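Local coordinates for protein acetyltransferase (Klebsiella pneumoniae, PDB 5XUN) that probably transfers the acetyl group of acetyl-CoA to glycyl-tRNA(Gly), acting as the GNAT-family toxin of a type II toxin-antitoxin system, at residues G131-A136 against S158-Y163; M74-T79 against G149-V154; S66-E71 against A89-L94; T6-A11 against A49-D54. The protein carries 1 engineered substitution. One frame throughout, in Å; residues are numbered along the deposited sequence.

Interaction 1: G131-A136 against S158-Y163; sequences GLFVEA and SNLLFY. With ACO (acetyl coenzyme *a), chain E.
Strands 131-135 and 160-163 run antiparallel, their axes 4.6 Å apart at closest approach and their directions 160° apart. Leu132 with Tyr163 and Val134 with Leu161 are the hydrogen-bonded pairs. In the first, Leu132 N lies 2.8 Å from Tyr163 O and the reverse bond is equally short; in the second, Leu161 N and Val134 O are 2.9 Å apart, and the return bond, Val134 N to Leu161 O, is longer at 3.1 Å. A fifth bond, from Ala136 N to Asn159 O, carries the pairing past the end of strand 131-135. Side chains then alternate between two faces. On one, Val134 CG1 packs 3.8 Å from Leu161 CB, with helix 139-147 packed against both residues. Strands 131-135 and 88-99 are the adjacent parallel strands of the GNAT fold, and the pantetheine arm of acetyl-CoA brings its thioester to the C-terminal end of 131-135. Accordingly, Val134 CG2, placed anti to the backbone N, points to the acetyl methyl of the cofactor, and Glu135 O is 3.1 Å from that same CH3. On the opposite face the Phe133 ring has Leu161 O over one side, and its CZ touches Leu160 CD2 at 3.8 Å. The Phe162 ring reaches obliquely to the start of the neighbouring strand, bringing CE1 within 3.4 Å of Gly131 CA, a close fit at a residue that has no side chain.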
loop_
_atom_site.group_PDB
_atom_site.type_symbol
_atom_site.label_atom_id
_atom_site.label_comp_id
_atom_site.label_asym_id
_atom_site.label_seq_id
_atom_site.Cartn_x
_atom_site.Cartn_y
_atom_site.Cartn_z
ATOM N N GLY B 131 5.904 -6.615 -3.189
ATOM C CA GLY B 131 7.102 -6.007 -3.723
ATOM C C GLY B 131 6.786 -4.679 -4.377
ATOM O O GLY B 131 5.676 -4.149 -4.253
ATOM N N LEU B 132 7.786 -4.158 -5.085
ATOM C CA LEU B 132 7.704 -2.855 -5.730
ATOM C C LEU B 132 7.514 -3.052 -7.227
ATOM O O LEU B 132 8.361 -3.660 -7.888
ATOM C CB LEU B 132 8.954 -2.025 -5.446
ATOM C CG LEU B 132 9.114 -0.674 -6.157
ATOM C CD1 LEU B 132 8.158 0.390 -5.623
ATOM C CD2 LEU B 132 10.551 -0.207 -6.017
ATOM N N PHE B 133 6.414 -2.523 -7.752
ATOM C CA PHE B 133 6.048 -2.630 -9.156
ATOM C C PHE B 133 6.453 -1.347 -9.872
ATOM O O PHE B 133 6.310 -0.251 -9.324
ATOM C CB PHE B 133 4.537 -2.865 -9.280
ATOM C CG PHE B 133 4.037 -3.043 -10.700
ATOM C CD1 PHE B 133 3.746 -1.942 -11.497
ATOM C CD2 PHE B 133 3.800 -4.312 -11.210
ATOM C CE1 PHE B 133 3.268 -2.099 -12.792
ATOM C CE2 PHE B 133 3.317 -4.480 -12.508
ATOM C CZ PHE B 133 3.054 -3.370 -13.297
ATOM N N VAL B 134 6.950 -1.476 -11.101
ATOM C CA VAL B 134 7.291 -0.288 -11.879
ATOM C C VAL B 134 7.077 -0.583 -13.356
ATOM O O VAL B 134 7.392 -1.673 -13.843
ATOM C CB VAL B 134 8.733 0.186 -11.583
ATOM C CG1 VAL B 134 9.759 -0.843 -12.030
ATOM C CG2 VAL B 134 8.991 1.537 -12.222
ATOM N N GLU B 135 6.510 0.393 -14.062
ATOM C CA GLU B 135 6.394 0.341 -15.512
ATOM C C GLU B 135 7.493 1.216 -16.095
ATOM O O GLU B 135 7.460 2.440 -15.951
ATOM C CB GLU B 135 5.019 0.815 -15.969
ATOM C CG GLU B 135 4.938 1.084 -17.457
ATOM C CD GLU B 135 3.523 0.990 -17.977
ATOM O OE1 GLU B 135 3.337 0.451 -19.086
ATOM O OE2 GLU B 135 2.595 1.416 -17.257
ATOM N N ALA B 136 8.465 0.589 -16.749
ATOM C CA ALA B 136 9.560 1.347 -17.334
ATOM C C ALA B 136 9.023 2.217 -18.462
ATOM O O ALA B 136 8.281 1.741 -19.328
ATOM C CB ALA B 136 10.642 0.403 -17.851
ATOM N N SER B 158 8.360 -6.829 -22.280
ATOM C CA SER B 158 7.436 -6.003 -21.517
ATOM C C SER B 158 8.223 -4.967 -20.722
ATOM O O SER B 158 9.400 -5.161 -20.402
ATOM C CB SER B 158 6.580 -6.858 -20.571
ATOM O OG SER B 158 5.478 -6.128 -20.043
ATOM N N ASN B 159 7.568 -3.848 -20.425
ATOM C CA ASN B 159 8.149 -2.811 -19.581
ATOM C C ASN B 159 7.783 -2.970 -18.112
ATOM O O ASN B 159 8.138 -2.112 -17.297
ATOM C CB ASN B 159 7.713 -1.428 -20.077
ATOM C CG ASN B 159 8.409 -1.031 -21.366
ATOM O OD1 ASN B 159 9.640 -1.072 -21.458
ATOM N ND2 ASN B 159 7.624 -0.677 -22.379
ATOM N N LEU B 160 7.109 -4.057 -17.753
ATOM C CA LEU B 160 6.669 -4.273 -16.382
ATOM C C LEU B 160 7.771 -4.990 -15.618
ATOM O O LEU B 160 8.182 -6.092 -15.995
ATOM C CB LEU B 160 5.372 -5.078 -16.354
ATOM C CG LEU B 160 4.266 -4.591 -17.296
ATOM C CD1 LEU B 160 3.040 -5.482 -17.198
ATOM C CD2 LEU B 160 3.905 -3.141 -17.027
ATOM N N LEU B 161 8.260 -4.358 -14.555
ATOM C CA LEU B 161 9.332 -4.893 -13.732
ATOM C C LEU B 161 8.871 -4.926 -12.280
ATOM O O LEU B 161 7.852 -4.332 -11.911
ATOM C CB LEU B 161 10.622 -4.072 -13.870
ATOM C CG LEU B 161 11.104 -3.831 -15.306
ATOM C CD1 LEU B 161 12.332 -2.941 -15.311
ATOM C CD2 LEU B 161 11.386 -5.153 -16.009
ATOM N N PHE B 162 9.635 -5.628 -11.450
ATOM C CA PHE B 162 9.185 -5.939 -10.104
ATOM C C PHE B 162 10.401 -6.191 -9.232
ATOM O O PHE B 162 11.356 -6.835 -9.666
ATOM C CB PHE B 162 8.266 -7.168 -10.121
ATOM C CG PHE B 162 7.782 -7.597 -8.766
ATOM C CD1 PHE B 162 6.861 -6.833 -8.066
ATOM C CD2 PHE B 162 8.243 -8.778 -8.195
ATOM C CE1 PHE B 162 6.407 -7.239 -6.825
ATOM C CE2 PHE B 162 7.796 -9.186 -6.955
ATOM C CZ PHE B 162 6.881 -8.413 -6.265
ATOM N N TYR B 163 10.361 -5.685 -8.010
ATOM C CA TYR B 163 11.410 -5.960 -7.034
ATOM C C TYR B 163 10.749 -6.516 -5.781
ATOM O O TYR B 163 10.014 -5.780 -5.093
ATOM C CB TYR B 163 12.213 -4.699 -6.729
ATOM C CG TYR B 163 13.568 -4.969 -6.106
ATOM C CD1 TYR B 163 13.690 -5.197 -4.743
ATOM C CD2 TYR B 163 14.726 -4.975 -6.879
ATOM C CE1 TYR B 163 14.920 -5.431 -4.163
ATOM C CE2 TYR B 163 15.968 -5.209 -6.307
ATOM C CZ TYR B 163 16.060 -5.434 -4.948
ATOM O OH TYR B 163 17.287 -5.664 -4.362
HETATM N N1A ACO E . 27.058 5.141 -7.884
HETATM C C2A ACO E . 26.421 4.599 -8.944
HETATM N N3A ACO E . 26.591 5.006 -10.218
HETATM C C4A ACO E . 27.445 6.020 -10.516
HETATM C C5A ACO E . 28.178 6.661 -9.405
HETATM C C6A ACO E . 27.936 6.159 -8.032
HETATM N N6A ACO E . 28.580 6.707 -6.972
HETATM N N7A ACO E . 28.946 7.621 -9.944
HETATM C C8A ACO E . 28.722 7.599 -11.275
HETATM N N9A ACO E . 27.847 6.643 -11.633
HETATM C C1B ACO E . 27.401 6.407 -13.039
HETATM C C2B ACO E . 27.651 4.999 -13.563
HETATM O O2B ACO E . 28.814 4.973 -14.405
HETATM C C3B ACO E . 26.401 4.659 -14.354
HETATM O O3B ACO E . 26.606 4.966 -15.731
HETATM P P3B ACO E . 25.950 4.093 -16.919
HETATM O O7A ACO E . 26.882 2.914 -17.073
HETATM O O8A ACO E . 24.579 3.726 -16.402
HETATM O O9A ACO E . 25.933 5.045 -18.094
HETATM C C4B ACO E . 25.333 5.611 -13.832
HETATM O O4B ACO E . 25.994 6.661 -13.124
HETATM C C5B ACO E . 24.322 4.959 -12.893
HETATM O O5B ACO E . 23.063 5.605 -13.078
HETATM P P1A ACO E . 22.570 6.805 -12.122
HETATM O O1A ACO E . 23.564 7.935 -12.188
HETATM O O2A ACO E . 22.160 6.261 -10.779
HETATM O O3A ACO E . 21.236 7.223 -12.902
HETATM P P2A ACO E . 20.856 8.751 -13.217
HETATM O O4A ACO E . 21.240 9.630 -12.056
HETATM O O5A ACO E . 21.318 9.099 -14.611
HETATM O O6A ACO E . 19.257 8.587 -13.235
HETATM C CBP ACO E . 17.281 8.230 -14.495
HETATM C CCP ACO E . 18.663 7.691 -14.171
HETATM C CDP ACO E . 16.537 8.556 -13.207
HETATM C CEP ACO E . 16.509 7.200 -15.306
HETATM C CAP ACO E . 17.537 9.478 -15.332
HETATM O OAP ACO E . 18.170 9.070 -16.551
HETATM C C9P ACO E . 16.277 10.217 -15.670
HETATM O O9P ACO E . 15.793 11.033 -14.898
HETATM N N8P ACO E . 15.763 9.929 -16.857
HETATM C C7P ACO E . 14.756 10.756 -17.483
HETATM C C6P ACO E . 13.367 10.471 -16.929
HETATM C C5P ACO E . 13.188 8.978 -16.825
HETATM O O5P ACO E . 13.192 8.280 -17.827
HETATM N N4P ACO E . 13.039 8.502 -15.591
HETATM C C3P ACO E . 12.964 7.081 -15.323
HETATM C C2P ACO E . 11.611 6.490 -15.685
HETATM S S1P ACO E . 10.724 6.185 -14.194
HETATM C C ACO E . 9.690 5.048 -14.805
HETATM O O ACO E . 9.968 4.566 -15.886
HETATM C CH3 ACO E . 8.470 4.670 -14.013
#

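Interaction 2: M74-T79 against G149-V154; sequences MLPSKT and GFIQLV
Met74 and Leu153 meet where the segment leading into helix 78-83 crosses the end of strand 151-152, the last strand of the GNAT sheet within this chain. The joint has a single backbone hydrogen bond, from Val154 N to Met74 O at 3.2 Å, with an N-H...O angle of 164°. Packing is tight at two places. Around the Met74 oxygen, Leu153, its CG anti to the carbonyl carbon (chi1 -64°), sends CD2 to 3.3 Å from Met74 O; Leu153 also touches Phe133 and Phe162 of the adjoining strands. Leu75 CD1 reaches the same methyl more distantly, at 4.2 Å. The second place is Pro76, solvent-exposed yet closely packed: its CG and CD make a close apolar contact with Ile151, whose side chain meets it obliquely. The looser side is that of Met74 and Val154, which run alongside each other in the same direction, the exposed valine bringing CG2 only to 4.1 Å from Met74 CG. Nearby, Gln152 NE2 donates to Leu153 O and its OE1 accepts from Lys142 NZ, so both ends of the amide are held. The closest approach of the proline ring is Pro76 CD to Ile151 CD1, 3.5 Å.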
loop_
_atom_site.group_PDB
_atom_site.type_symbol
_atom_site.label_atom_id
_atom_site.label_comp_id
_atom_site.label_asym_id
_atom_site.label_seq_id
_atom_site.Cartn_x
_atom_site.Cartn_y
_atom_site.Cartn_z
ATOM N N MET B 74 1.705 -12.452 -13.895
ATOM C CA MET B 74 2.864 -11.746 -14.429
ATOM C C MET B 74 4.166 -12.211 -13.796
ATOM O O MET B 74 5.237 -11.952 -14.352
ATOM C CB MET B 74 2.708 -10.241 -14.212
ATOM C CG MET B 74 1.399 -9.647 -14.717
ATOM S SD MET B 74 1.445 -7.849 -14.603
ATOM C CE MET B 74 0.159 -7.384 -15.757
ATOM N N LEU B 75 4.095 -12.879 -12.651
ATOM C CA LEU B 75 5.293 -13.364 -11.982
ATOM C C LEU B 75 5.998 -14.411 -12.843
ATOM O O LEU B 75 5.338 -15.311 -13.383
ATOM C CB LEU B 75 4.926 -13.966 -10.627
ATOM C CG LEU B 75 5.293 -13.241 -9.330
ATOM C CD1 LEU B 75 4.852 -11.800 -9.342
ATOM C CD2 LEU B 75 4.715 -13.971 -8.145
ATOM N N PRO B 76 7.323 -14.339 -12.992
ATOM C CA PRO B 76 8.014 -15.358 -13.793
ATOM C C PRO B 76 8.059 -16.710 -13.107
ATOM O O PRO B 76 7.979 -17.743 -13.785
ATOM C CB PRO B 76 9.427 -14.779 -13.968
ATOM C CG PRO B 76 9.578 -13.780 -12.875
ATOM C CD PRO B 76 8.213 -13.245 -12.576
ATOM N N SER B 77 8.173 -16.734 -11.781
ATOM C CA SER B 77 8.277 -17.984 -11.035
ATOM C C SER B 77 6.878 -18.541 -10.801
ATOM O O SER B 77 6.059 -17.921 -10.112
ATOM C CB SER B 77 9.006 -17.747 -9.714
ATOM O OG SER B 77 8.955 -18.891 -8.879
ATOM N N LYS B 78 6.593 -19.704 -11.391
ATOM C CA LYS B 78 5.340 -20.390 -11.094
ATOM C C LYS B 78 5.308 -20.844 -9.642
ATOM O O LYS B 78 4.231 -21.008 -9.061
ATOM C CB LYS B 78 5.142 -21.575 -12.041
ATOM N N THR B 79 6.482 -21.061 -9.048
ATOM C CA THR B 79 6.558 -21.352 -7.622
ATOM C C THR B 79 6.038 -20.178 -6.803
ATOM O O THR B 79 5.232 -20.355 -5.882
ATOM C CB THR B 79 8.005 -21.688 -7.244
ATOM O OG1 THR B 79 8.275 -23.035 -7.549
ATOM C CG2 THR B 79 8.273 -21.446 -5.784
ATOM N N GLY B 149 18.609 -4.727 -10.352
ATOM C CA GLY B 149 18.153 -6.022 -9.907
ATOM C C GLY B 149 16.675 -6.271 -10.047
ATOM O O GLY B 149 16.200 -7.314 -9.586
ATOM N N PHE B 150 15.933 -5.370 -10.679
ATOM C CA PHE B 150 14.518 -5.633 -10.873
ATOM C C PHE B 150 14.353 -6.845 -11.780
ATOM O O PHE B 150 15.211 -7.147 -12.609
ATOM C CB PHE B 150 13.815 -4.422 -11.483
ATOM C CG PHE B 150 13.550 -3.299 -10.507
ATOM C CD1 PHE B 150 14.594 -2.553 -9.990
ATOM C CD2 PHE B 150 12.255 -2.979 -10.129
ATOM C CE1 PHE B 150 14.360 -1.515 -9.105
ATOM C CE2 PHE B 150 12.013 -1.939 -9.243
ATOM C CZ PHE B 150 13.063 -1.205 -8.732
ATOM N N ILE B 151 13.255 -7.560 -11.599
ATOM C CA ILE B 151 12.999 -8.769 -12.365
ATOM C C ILE B 151 11.937 -8.460 -13.408
ATOM O O ILE B 151 11.043 -7.631 -13.197
ATOM C CB ILE B 151 12.600 -9.960 -11.466
ATOM C CG1 ILE B 151 11.255 -9.718 -10.799
ATOM C CG2 ILE B 151 13.652 -10.178 -10.399
ATOM C CD1 ILE B 151 10.173 -10.614 -11.300
ATOM N N GLN B 152 11.996 -9.198 -14.477
ATOM C CA GLN B 152 11.122 -8.958 -15.569
ATOM C C GLN B 152 9.828 -9.705 -15.481
ATOM O O GLN B 152 9.804 -10.846 -15.315
ATOM C CB GLN B 152 11.861 -9.321 -16.852
ATOM C CG GLN B 152 10.982 -9.463 -18.037
ATOM C CD GLN B 152 10.680 -8.148 -18.644
ATOM O OE1 GLN B 152 11.513 -7.562 -19.276
ATOM N NE2 GLN B 152 9.459 -7.721 -18.519
ATOM N N LEU B 153 8.749 -8.997 -15.617
ATOM C CA LEU B 153 7.427 -9.575 -15.599
ATOM C C LEU B 153 6.913 -9.822 -17.017
ATOM O O LEU B 153 7.400 -9.230 -17.927
ATOM C CB LEU B 153 6.464 -8.641 -14.882
ATOM C CG LEU B 153 6.610 -8.292 -13.413
ATOM C CD1 LEU B 153 5.689 -7.186 -12.975
ATOM C CD2 LEU B 153 6.449 -9.474 -12.508
ATOM N N VAL B 154 5.914 -10.683 -17.185
ATOM C CA VAL B 154 5.317 -10.981 -18.500
ATOM C C VAL B 154 6.379 -11.526 -19.455
ATOM O O VAL B 154 7.014 -12.474 -19.125
ATOM C CB VAL B 154 4.481 -9.820 -19.095
ATOM C CG1 VAL B 154 3.438 -10.314 -20.078
ATOM C CG2 VAL B 154 3.753 -9.084 -18.014
#

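Interaction 3: S66-E71 against A89-L94; sequences SGSCFE and APSVTL
Strands 66-71 and 89-94 are antiparallel but strongly twisted, their directions 133° apart, and six backbone hydrogen bonds, among them Thr93 N to Ser66 O at 2.7 Å, join the pairs Ser66 with Thr93, Ser68 with Ser91 and Phe70 with Ala89. Beside the central pair three hydroxyls form a chain. Ser68 OG, turned between its own backbone N and carbonyl carbon (chi1 62°), lies 2.6 Å from Thr93 OG1 and 2.7 Å from Ser91 OG, so two hydrogen bonds grip one buried oxygen and fix its rotation. On the same face, the Phe70 ring takes Ala89 CB over one side, 3.9 Å above its plane and offset toward the rim, while Ser91 CB sits at the ring edge. On the other face, the one carrying Cys69, Pro90 and Val92, Cys69 CB lies 3.2 Å from Ala89 O. That second face turns to the other subunit, where Cys69 packs on Cys69 of the second chain and Pro90 on its Gly67. On the hydroxyl side, Phe70 meets the rings of Phe133 and Phe162 and touches Leu75 on the way to helix 78-83; strand 131-135 runs alongside strand 88-99, hydrogen-bonded to it through Val92 and Leu94.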
loop_
_atom_site.group_PDB
_atom_site.type_symbol
_atom_site.label_atom_id
_atom_site.label_comp_id
_atom_site.label_asym_id
_atom_site.label_seq_id
_atom_site.Cartn_x
_atom_site.Cartn_y
_atom_site.Cartn_z
ATOM N N SER B 66 2.597 4.822 -4.932
ATOM C CA SER B 66 1.170 4.586 -4.779
ATOM C C SER B 66 0.938 3.120 -4.459
ATOM O O SER B 66 1.636 2.252 -4.986
ATOM C CB SER B 66 0.401 4.956 -6.060
ATOM O OG SER B 66 0.739 6.271 -6.474
ATOM N N GLY B 67 -0.028 2.847 -3.587
ATOM C CA GLY B 67 -0.436 1.474 -3.361
ATOM C C GLY B 67 -1.077 0.879 -4.600
ATOM O O GLY B 67 -1.816 1.541 -5.326
ATOM N N SER B 68 -0.837 -0.405 -4.818
ATOM C CA SER B 68 -1.306 -1.035 -6.041
ATOM C C SER B 68 -1.381 -2.535 -5.819
ATOM O O SER B 68 -1.100 -3.039 -4.729
ATOM C CB SER B 68 -0.388 -0.712 -7.219
ATOM O OG SER B 68 0.914 -1.216 -6.988
ATOM N N CYS B 69 -1.800 -3.237 -6.863
ATOM C CA CYS B 69 -1.666 -4.679 -6.958
ATOM C C CYS B 69 -1.541 -5.016 -8.436
ATOM O O CYS B 69 -1.812 -4.184 -9.304
ATOM C CB CYS B 69 -2.842 -5.420 -6.299
ATOM S SG CYS B 69 -4.486 -5.025 -6.941
ATOM N N PHE B 70 -1.103 -6.237 -8.717
ATOM C CA PHE B 70 -0.874 -6.654 -10.093
ATOM C C PHE B 70 -1.177 -8.138 -10.218
ATOM O O PHE B 70 -1.115 -8.885 -9.237
ATOM C CB PHE B 70 0.558 -6.345 -10.545
ATOM C CG PHE B 70 1.616 -7.162 -9.848
ATOM C CD1 PHE B 70 2.129 -6.765 -8.626
ATOM C CD2 PHE B 70 2.125 -8.304 -10.441
ATOM C CE1 PHE B 70 3.111 -7.505 -7.996
ATOM C CE2 PHE B 70 3.107 -9.052 -9.819
ATOM C CZ PHE B 70 3.602 -8.653 -8.595
ATOM N N GLU B 71 -1.519 -8.546 -11.441
ATOM C CA GLU B 71 -1.955 -9.913 -11.702
ATOM C C GLU B 71 -0.882 -10.922 -11.316
ATOM O O GLU B 71 0.280 -10.791 -11.705
ATOM C CB GLU B 71 -2.331 -10.084 -13.173
ATOM C CG GLU B 71 -3.665 -9.456 -13.543
ATOM C CD GLU B 71 -4.197 -9.956 -14.873
ATOM O OE1 GLU B 71 -3.794 -11.061 -15.300
ATOM O OE2 GLU B 71 -5.018 -9.244 -15.489
ATOM N N ALA B 89 -1.458 -9.961 -6.655
ATOM C CA ALA B 89 -0.495 -9.800 -5.580
ATOM C C ALA B 89 -0.445 -8.337 -5.151
ATOM O O ALA B 89 -0.424 -7.447 -6.002
ATOM C CB ALA B 89 0.896 -10.241 -6.027
ATOM N N PRO B 90 -0.409 -8.062 -3.847
ATOM C CA PRO B 90 -0.364 -6.670 -3.397
ATOM C C PRO B 90 1.007 -6.078 -3.662
ATOM O O PRO B 90 2.020 -6.786 -3.678
ATOM C CB PRO B 90 -0.644 -6.772 -1.893
ATOM C CG PRO B 90 -0.087 -8.136 -1.511
ATOM C CD PRO B 90 -0.285 -9.019 -2.732
ATOM N N SER B 91 1.029 -4.767 -3.897
ATOM C CA SER B 91 2.278 -4.108 -4.248
ATOM C C SER B 91 2.209 -2.626 -3.906
ATOM O O SER B 91 1.173 -2.100 -3.484
ATOM C CB SER B 91 2.591 -4.291 -5.738
ATOM O OG SER B 91 1.514 -3.818 -6.533
ATOM N N VAL B 92 3.356 -1.973 -4.074
ATOM C CA VAL B 92 3.489 -0.526 -4.175
ATOM C C VAL B 92 4.061 -0.233 -5.556
ATOM O O VAL B 92 4.945 -0.953 -6.032
ATOM C CB VAL B 92 4.404 0.051 -3.076
ATOM C CG1 VAL B 92 4.681 1.538 -3.311
ATOM C CG2 VAL B 92 3.783 -0.149 -1.711
ATOM N N THR B 93 3.563 0.812 -6.203
ATOM C CA THR B 93 4.027 1.187 -7.533
ATOM C C THR B 93 4.908 2.424 -7.453
ATOM O O THR B 93 4.543 3.412 -6.813
ATOM C CB THR B 93 2.850 1.445 -8.476
ATOM O OG1 THR B 93 2.205 0.201 -8.782
ATOM C CG2 THR B 93 3.335 2.100 -9.780
ATOM N N LEU B 94 6.085 2.348 -8.072
ATOM C CA LEU B 94 6.905 3.531 -8.320
ATOM C C LEU B 94 6.326 4.185 -9.564
ATOM O O LEU B 94 6.593 3.753 -10.687
ATOM C CB LEU B 94 8.369 3.148 -8.506
ATOM C CG LEU B 94 9.383 4.235 -8.847
ATOM C CD1 LEU B 94 9.415 5.278 -7.761
ATOM C CD2 LEU B 94 10.770 3.628 -9.025
#

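Interaction 4: T6-A11 against A49-D54; sequences TIEMIA and ALVSGD
Glu8 reaches over Val51 from the neighbouring strand, and its side chain can be followed outward atom by atom. CB leads to CG, which is set between the backbone N and the carbonyl carbon (chi1 65°) and hangs 4.0 Å from Ala49 O. Beyond CG the chain is extended, crossing the Val51 side chain at about a right angle: CD lies 4.0 Å and OE1 3.9 Å from Val51 CG2. At the tip, the other oxygen, OE2, is hydrogen-bonded to Tyr16 OH. The same valine methyl also meets Thr6 OG1, at 3.7 Å, so Val51 CG2 is approached by two polar side chains. Beneath them strand 6-9, the edge strand of the GNAT sheet within this chain, pairs antiparallel with strand 49-51. Two hydrogen-bonded pairs, Thr6 with Val51 and Glu8 with Ala49, hold it; the bond from Ala49 N to Glu8 O measures 2.6 Å. On the reverse face Ile7 CG1 and Leu50 CD1 touch at 3.9 Å, and helix 108-126 covers both, with Met111, Leu112 and His115 against Ile7 and Trp108 against Leu50. Past the strand, Ile10 CG2 packs on Ala49 CB at 3.8 Å, and Leu36 and His40 of helix 36-41 lie against Ile10.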
loop_
_atom_site.group_PDB
_atom_site.type_symbol
_atom_site.label_atom_id
_atom_site.label_comp_id
_atom_site.label_asym_id
_atom_site.label_seq_id
_atom_site.Cartn_x
_atom_site.Cartn_y
_atom_site.Cartn_z
ATOM N N THR B 6 20.041 16.096 -0.425
ATOM C CA THR B 6 19.280 15.295 0.521
ATOM C C THR B 6 17.911 14.975 -0.059
ATOM O O THR B 6 17.411 15.667 -0.954
ATOM C CB THR B 6 19.113 15.996 1.877
ATOM O OG1 THR B 6 18.530 17.293 1.684
ATOM C CG2 THR B 6 20.450 16.125 2.601
ATOM N N ILE B 7 17.331 13.890 0.452
ATOM C CA ILE B 7 16.024 13.389 0.038
ATOM C C ILE B 7 15.022 13.644 1.157
ATOM O O ILE B 7 15.321 13.416 2.338
ATOM C CB ILE B 7 16.086 11.897 -0.318
ATOM C CG1 ILE B 7 17.128 11.665 -1.411
ATOM C CG2 ILE B 7 14.719 11.386 -0.729
ATOM C CD1 ILE B 7 17.490 10.216 -1.609
ATOM N N GLU B 8 13.844 14.141 0.789
ATOM C CA GLU B 8 12.780 14.381 1.752
ATOM C C GLU B 8 11.439 14.182 1.060
ATOM O O GLU B 8 11.329 14.292 -0.163
ATOM C CB GLU B 8 12.867 15.796 2.345
ATOM C CG GLU B 8 12.644 16.893 1.310
ATOM C CD GLU B 8 12.967 18.285 1.825
ATOM O OE1 GLU B 8 13.896 18.433 2.649
ATOM O OE2 GLU B 8 12.271 19.238 1.408
ATOM N N MET B 9 10.423 13.862 1.854
ATOM C CA MET B 9 9.055 13.970 1.368
ATOM C C MET B 9 8.775 15.426 1.021
ATOM O O MET B 9 9.243 16.338 1.708
ATOM C CB MET B 9 8.062 13.476 2.426
ATOM C CG MET B 9 6.596 13.757 2.085
ATOM S SD MET B 9 5.452 12.886 3.173
ATOM C CE MET B 9 6.081 11.225 2.933
ATOM N N ILE B 10 8.043 15.650 -0.070
ATOM C CA ILE B 10 7.812 17.025 -0.504
ATOM C C ILE B 10 7.067 17.777 0.586
ATOM O O ILE B 10 6.067 17.295 1.133
ATOM C CB ILE B 10 7.072 17.065 -1.849
ATOM C CG1 ILE B 10 5.738 16.331 -1.769
ATOM C CG2 ILE B 10 7.961 16.468 -2.943
ATOM C CD1 ILE B 10 4.876 16.502 -3.005
ATOM N N ALA B 11 7.576 18.957 0.925
ATOM C CA ALA B 11 7.044 19.731 2.034
ATOM C C ALA B 11 5.665 20.290 1.701
ATOM O O ALA B 11 5.312 20.484 0.532
ATOM C CB ALA B 11 8.003 20.866 2.396
ATOM N N ALA B 49 11.397 14.313 -2.795
ATOM C CA ALA B 49 12.230 15.180 -3.613
ATOM C C ALA B 49 13.691 15.106 -3.189
ATOM O O ALA B 49 14.008 15.027 -1.995
ATOM C CB ALA B 49 11.745 16.630 -3.530
ATOM N N LEU B 50 14.572 15.171 -4.184
ATOM C CA LEU B 50 16.010 15.296 -3.992
ATOM C C LEU B 50 16.357 16.773 -4.146
ATOM O O LEU B 50 16.109 17.357 -5.206
ATOM C CB LEU B 50 16.756 14.445 -5.021
ATOM C CG LEU B 50 18.275 14.548 -5.146
ATOM C CD1 LEU B 50 18.947 13.941 -3.937
ATOM C CD2 LEU B 50 18.729 13.873 -6.422
ATOM N N VAL B 51 16.894 17.380 -3.085
ATOM C CA VAL B 51 16.936 18.831 -2.970
ATOM C C VAL B 51 18.316 19.284 -2.515
ATOM O O VAL B 51 19.033 18.565 -1.811
ATOM C CB VAL B 51 15.847 19.369 -2.003
ATOM C CG1 VAL B 51 14.455 18.942 -2.460
ATOM C CG2 VAL B 51 16.112 18.906 -0.581
ATOM N N SER B 52 18.678 20.502 -2.920
ATOM C CA SER B 52 19.927 21.140 -2.533
ATOM C C SER B 52 19.782 21.829 -1.178
ATOM O O SER B 52 18.699 21.891 -0.586
ATOM C CB SER B 52 20.356 22.145 -3.598
ATOM O OG SER B 52 19.550 23.313 -3.541
ATOM N N GLY B 53 20.889 22.378 -0.689
ATOM C CA GLY B 53 20.916 23.089 0.568
ATOM C C GLY B 53 20.840 24.598 0.467
ATOM O O GLY B 53 21.082 25.277 1.472
ATOM N N ASP B 54 20.495 25.146 -0.700
ATOM C CA ASP B 54 20.361 26.588 -0.887
ATOM C C ASP B 54 19.254 27.157 0.005
ATOM O O ASP B 54 18.432 26.418 0.554
ATOM C CB ASP B 54 20.063 26.901 -2.355
ATOM C CG ASP B 54 21.068 26.272 -3.308
ATOM O OD1 ASP B 54 22.243 26.696 -3.289
ATOM O OD2 ASP B 54 20.686 25.368 -4.086
#

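All four contacts belong to one mixed sheet, ordered 6-9, 46-51, 59-71, 88-99, 131-135, 160-164, 151-152. Interaction 4 closes first along the chain, and interaction 3 closes before interaction 1 opens. The segments of interaction 2 alternate with those of both 1 and 3, so 74-79, which follows strand 59-71, meets the segment preceding strand 160-164. Centres of interactions 1 and 3 are about 10 Å apart, linked by Phe133 N to Val92 O, 2.8 Å. These two sit on the adjacent parallel strands 131-135 and 88-99, and both hold residues of the acetyl-CoA pocket, while interactions 2 and 4 lie at the two ends of the sheet, about 33 Å apart between centres.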